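Local coordinates for protein neurotrypsin (Mus musculus, PDB 6H8M) that plays a role in neuronal plasticity as a secreted multidomain serine protease, represented here by its third scavenger receptor cysteine-rich (SRCR) domain, at residues Asp33-Lys38 with Ala53-Met58; Val42-Leu47 with Val103-Leu108. All coordinates share one frame; numbering follows the deposited sequence.

Contact 1: residues Asp33-Lys38 with Ala53-Met58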
# COMPACT_ATOMS: atom_id res chain seq x y z
N ASP A 33 -3.46 1.15 8.89
CA ASP A 33 -4.26 0.47 9.86
C ASP A 33 -4.61 -0.90 9.27
O ASP A 33 -5.22 -1.00 8.17
CB ASP A 33 -5.54 1.27 10.15
CG ASP A 33 -6.16 0.74 11.42
OD1 ASP A 33 -5.47 0.76 12.47
OD2 ASP A 33 -7.23 0.16 11.31
N GLY A 34 -4.18 -1.94 9.94
CA GLY A 34 -4.43 -3.29 9.43
C GLY A 34 -3.51 -3.70 8.28
O GLY A 34 -3.79 -4.72 7.67
N TRP A 35 -2.47 -2.91 7.93
CA TRP A 35 -1.63 -3.19 6.79
C TRP A 35 -0.55 -4.21 7.22
O TRP A 35 0.12 -3.98 8.21
CB TRP A 35 -1.00 -1.88 6.25
CG TRP A 35 -0.20 -1.98 4.98
CD1 TRP A 35 1.17 -2.01 4.88
CD2 TRP A 35 -0.68 -1.88 3.62
NE1 TRP A 35 1.52 -2.04 3.56
CE2 TRP A 35 0.42 -1.95 2.77
CE3 TRP A 35 -1.96 -1.79 3.07
CZ2 TRP A 35 0.32 -1.89 1.39
CZ3 TRP A 35 -2.08 -1.76 1.70
CH2 TRP A 35 -0.96 -1.86 0.87
N THR A 36 -0.46 -5.32 6.50
CA THR A 36 0.47 -6.42 6.86
C THR A 36 1.20 -6.91 5.61
O THR A 36 1.03 -6.31 4.54
CB THR A 36 -0.29 -7.59 7.50
OG1 THR A 36 -1.04 -8.23 6.48
CG2 THR A 36 -1.21 -7.15 8.62
N ASP A 37 1.93 -8.01 5.76
CA ASP A 37 2.68 -8.66 4.65
C ASP A 37 1.72 -9.13 3.55
O ASP A 37 2.15 -9.17 2.39
CB ASP A 37 3.67 -9.71 5.16
CG ASP A 37 4.81 -9.11 5.97
OD1 ASP A 37 4.86 -7.87 6.10
OD2 ASP A 37 5.64 -9.89 6.47
N LYS A 38 0.50 -9.55 3.91
CA LYS A 38 -0.51 -9.97 2.90
C LYS A 38 -0.80 -8.78 1.97
O LYS A 38 -0.81 -9.00 0.75
CB LYS A 38 -1.78 -10.45 3.61
CG LYS A 38 -1.59 -11.63 4.55
CD LYS A 38 -2.89 -12.12 5.16
CE LYS A 38 -2.74 -13.43 5.90
NZ LYS A 38 -2.09 -13.25 7.22
N ALA A 53 7.34 -10.48 -0.07
CA ALA A 53 7.14 -8.98 0.12
C ALA A 53 7.01 -8.71 1.59
O ALA A 53 6.55 -9.61 2.36
CB ALA A 53 5.88 -8.58 -0.57
N ARG A 54 7.36 -7.50 2.01
CA ARG A 54 7.21 -7.13 3.44
C ARG A 54 6.55 -5.76 3.56
O ARG A 54 6.94 -4.85 2.80
CB ARG A 54 8.57 -7.15 4.14
CG ARG A 54 9.06 -8.55 4.50
CD ARG A 54 10.10 -8.51 5.60
NE ARG A 54 10.59 -9.84 5.93
CZ ARG A 54 11.55 -10.08 6.81
NH1 ARG A 54 12.07 -9.09 7.50
NH2 ARG A 54 11.98 -11.32 7.00
N ALA A 55 5.59 -5.62 4.47
CA ALA A 55 4.99 -4.30 4.73
C ALA A 55 6.00 -3.36 5.42
O ALA A 55 6.81 -3.79 6.29
CB ALA A 55 3.79 -4.47 5.62
N ARG A 56 5.86 -2.04 5.15
CA ARG A 56 6.49 -1.05 5.99
C ARG A 56 5.45 -0.01 6.35
O ARG A 56 4.71 0.41 5.48
CB ARG A 56 7.60 -0.39 5.19
CG ARG A 56 8.85 -1.23 4.94
CD ARG A 56 9.67 -1.37 6.22
NE ARG A 56 10.83 -2.27 6.14
CZ ARG A 56 10.87 -3.53 6.56
NH1 ARG A 56 9.76 -4.17 6.91
NH2 ARG A 56 12.02 -4.15 6.58
N THR A 57 5.33 0.31 7.65
CA THR A 57 4.16 1.09 8.15
C THR A 57 4.67 2.44 8.65
O THR A 57 5.88 2.70 8.74
CB THR A 57 3.41 0.26 9.19
OG1 THR A 57 4.38 -0.15 10.14
CG2 THR A 57 2.71 -0.91 8.54
N MET A 58 3.74 3.26 9.11
CA MET A 58 4.01 4.52 9.78
C MET A 58 4.97 5.39 8.95
O MET A 58 5.92 5.98 9.50
CB MET A 58 4.60 4.28 11.18
CG MET A 58 3.65 3.66 12.11
SD MET A 58 2.13 4.78 12.37
CE MET A 58 2.72 5.96 13.57

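Contact 2: residues Val42-Leu47 with Val103-Leu108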
# COMPACT_ATOMS: atom_id res chain seq x y z
N VAL A 42 0.16 -8.38 -2.25
CA VAL A 42 -0.76 -8.06 -3.26
C VAL A 42 -0.25 -6.85 -4.08
O VAL A 42 -0.27 -6.86 -5.30
CB VAL A 42 -2.17 -7.77 -2.70
CG1 VAL A 42 -3.10 -7.19 -3.78
CG2 VAL A 42 -2.78 -9.02 -2.10
N ILE A 43 0.24 -5.83 -3.40
CA ILE A 43 0.82 -4.70 -4.14
C ILE A 43 1.96 -5.14 -5.03
O ILE A 43 2.03 -4.75 -6.23
CB ILE A 43 1.29 -3.64 -3.12
CG1 ILE A 43 0.13 -3.05 -2.33
CG2 ILE A 43 2.11 -2.56 -3.83
CD1 ILE A 43 -0.89 -2.33 -3.16
N CYS A 44 2.89 -5.91 -4.46
CA CYS A 44 4.05 -6.36 -5.17
C CYS A 44 3.69 -7.27 -6.36
O CYS A 44 4.26 -7.13 -7.48
CB CYS A 44 5.01 -7.03 -4.20
SG CYS A 44 5.71 -5.82 -3.02
N ARG A 45 2.67 -8.12 -6.17
CA ARG A 45 2.14 -8.99 -7.24
C ARG A 45 1.60 -8.14 -8.39
O ARG A 45 1.91 -8.37 -9.52
CB ARG A 45 1.12 -10.00 -6.68
CG ARG A 45 0.61 -11.02 -7.69
CD ARG A 45 -0.26 -12.11 -7.04
NE ARG A 45 0.38 -12.85 -5.97
CZ ARG A 45 0.09 -12.76 -4.67
NH1 ARG A 45 -0.93 -12.02 -4.24
NH2 ARG A 45 0.84 -13.41 -3.81
N GLN A 46 0.79 -7.12 -8.10
CA GLN A 46 0.23 -6.28 -9.10
C GLN A 46 1.35 -5.57 -9.89
O GLN A 46 1.19 -5.37 -11.11
CB GLN A 46 -0.78 -5.31 -8.54
CG GLN A 46 -1.52 -4.55 -9.64
CD GLN A 46 -2.41 -3.42 -9.21
OE1 GLN A 46 -3.07 -3.46 -8.20
NE2 GLN A 46 -2.56 -2.46 -10.09
N LEU A 47 2.43 -5.17 -9.21
CA LEU A 47 3.55 -4.51 -9.84
C LEU A 47 4.44 -5.46 -10.65
O LEU A 47 5.34 -4.99 -11.33
CB LEU A 47 4.36 -3.84 -8.73
CG LEU A 47 3.76 -2.58 -8.10
CD1 LEU A 47 4.60 -2.15 -6.90
CD2 LEU A 47 3.67 -1.47 -9.12
N VAL A 103 5.80 -0.75 1.18
CA VAL A 103 6.16 -2.10 0.91
C VAL A 103 7.66 -2.19 0.55
O VAL A 103 8.20 -1.20 0.07
CB VAL A 103 5.35 -2.71 -0.24
CG1 VAL A 103 3.85 -2.62 0.04
CG2 VAL A 103 5.67 -2.07 -1.57
N ILE A 104 8.21 -3.41 0.69
CA ILE A 104 9.37 -3.88 0.02
C ILE A 104 9.04 -5.12 -0.77
O ILE A 104 8.68 -6.11 -0.17
CB ILE A 104 10.51 -4.15 1.00
CG1 ILE A 104 10.85 -2.91 1.79
CG2 ILE A 104 11.74 -4.69 0.23
CD1 ILE A 104 11.76 -3.21 2.91
N CYS A 105 9.19 -5.08 -2.10
CA CYS A 105 8.98 -6.23 -2.95
C CYS A 105 10.30 -6.97 -3.20
O CYS A 105 11.35 -6.39 -3.18
CB CYS A 105 8.40 -5.81 -4.29
SG CYS A 105 6.94 -4.72 -4.21
N ASP A 106 10.19 -8.30 -3.38
CA ASP A 106 11.33 -9.16 -3.62
C ASP A 106 12.35 -8.97 -2.48
O ASP A 106 13.55 -8.77 -2.69
CB ASP A 106 11.93 -8.94 -5.01
CG ASP A 106 11.10 -9.54 -6.14
OD1 ASP A 106 9.95 -10.04 -5.87
OD2 ASP A 106 11.56 -9.42 -7.27
N TYR A 107 11.83 -9.03 -1.25
CA TYR A 107 12.62 -8.76 -0.06
C TYR A 107 13.69 -9.85 0.06
O TYR A 107 13.36 -11.01 -0.13
CB TYR A 107 11.70 -8.73 1.15
CG TYR A 107 12.45 -8.56 2.45
CD1 TYR A 107 12.74 -7.29 2.95
CD2 TYR A 107 12.91 -9.66 3.15
CE1 TYR A 107 13.46 -7.14 4.13
CE2 TYR A 107 13.66 -9.53 4.30
CZ TYR A 107 13.90 -8.26 4.81
OH TYR A 107 14.60 -8.14 5.95
N LEU A 108 14.94 -9.44 0.28
CA LEU A 108 16.11 -10.37 0.34
C LEU A 108 16.77 -10.23 1.72
O LEU A 108 17.15 -9.12 2.08
CB LEU A 108 17.10 -10.01 -0.76
CG LEU A 108 17.10 -10.87 -2.03
CD1 LEU A 108 18.09 -10.30 -3.05
CD2 LEU A 108 17.45 -12.32 -1.73

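Contact 1: residues Asp33-Lys38 with Ala53-Met58
Asp37, in the first turn of helix 37-46 of this SRCR domain, reaches across to Ala55 of strand 53-56, while Trp35 just ahead of the helix packs on Ala55 and on Thr57 just past the strand. The loop and first turn, taken from Trp35 to Asp37, run roughly antiparallel to residues 53-57. At Ala53 the touch is slight: its carbonyl O lies 4.0 Å from Asp37 CB, and its methyl group packs on Ala40 and Cys44 farther along the helix. The Arg54 side chain runs beside that of Asp37, pointing the same way, with guanidinium and carboxylate planes only 11° apart. Their opposite charges nevertheless form no salt bridge, as Arg54 NE stays 5.0 Å from Asp37 OD2; any attraction is probably a longer-range one. The polar link falls on Ala55, whose backbone N donates to Asp37 OD1 at 2.9 Å in a nearly straight bond (173°) that meets the carboxylate from above its plane. With CG anti to its own carbonyl carbon (chi1 -67°), Asp37 brings OD1 into line with this N-H, on the edge of the strand that does not pair with strand 102-105. The Ala55 methyl group enters the angle between helix start and indole, 3.5 Å from Thr36 O and 3.7 Å from Trp35 CD1. Thr36 itself is the N-cap, its OG1 accepting from Lys38 N in a rather long capping bond. Arg56 folds back along its own strand, NH1 donating to Ala55 O, and its guanidinium makes a cation-pi contact with Tyr60. The indole NH of Trp35 is taken by Gly102 O, which ties the ring to the neighbouring strand as well. At Thr57, CG2 closes the contact near the plane of the indole, at its edge, 4.1 Å from Trp35 CD1.

Contact 2: residues Val42-Leu47 with Val103-Leu108
Both cysteines of the disulfide Cys44-Cys105 hold SG anti to their own carbonyl carbon, with chi1 of -67° on the helix and -50° on the strand. The two sulfurs thereby meet between helix and strand, 2.0 Å apart from Cys44 SG to Cys105 SG, and the bridge closes with a chi3 of -81°. This is one of the three disulfides of the SRCR domain, and it spans the place where the two backbones come nearest, Cys44 CA and Cys105 CA being 5.4 Å apart. Apolar groups pack around the sulfurs. Val103 lays its CG2 4.0 Å from Cys44 SG, while its other branch, CG1, comes within 4.2 Å of Ile43 CB. At the other end Leu47 CD1 approaches Cys105 SG at 4.4 Å. No hydrogen bond crosses the contact, which is held by the covalent link and by side-chain packing. Val103 and Ile43 both reach on to Val19 of strand 18-23, and Leu47 to Ile6 and Leu8 of strand 6-10. The bridge itself ties helix 37-46 to strand 102-105, whose backbone pairs with strand 53-56.

Contact 2 belongs to the buried part of the domain, whereas contact 1 lies nearer the surface, Trp35 being the one buried residue among those that touch. Both join helix 37-46 to the same two-stranded antiparallel sheet: contact 1 brings the helix start to strand 53-56, and contact 2 brings its later turns to strand 102-105. The strands are themselves linked between the contacts, through a probable hydrogen bond from Ile104 N to Arg54 O (2.9 Å), and the indole of Trp35 packs on Ile43. The chemistry follows the burial: a carboxylate-to-amide bond with arginines close by in the more exposed contact, a disulfide packed among mostly apolar side chains in the buried one.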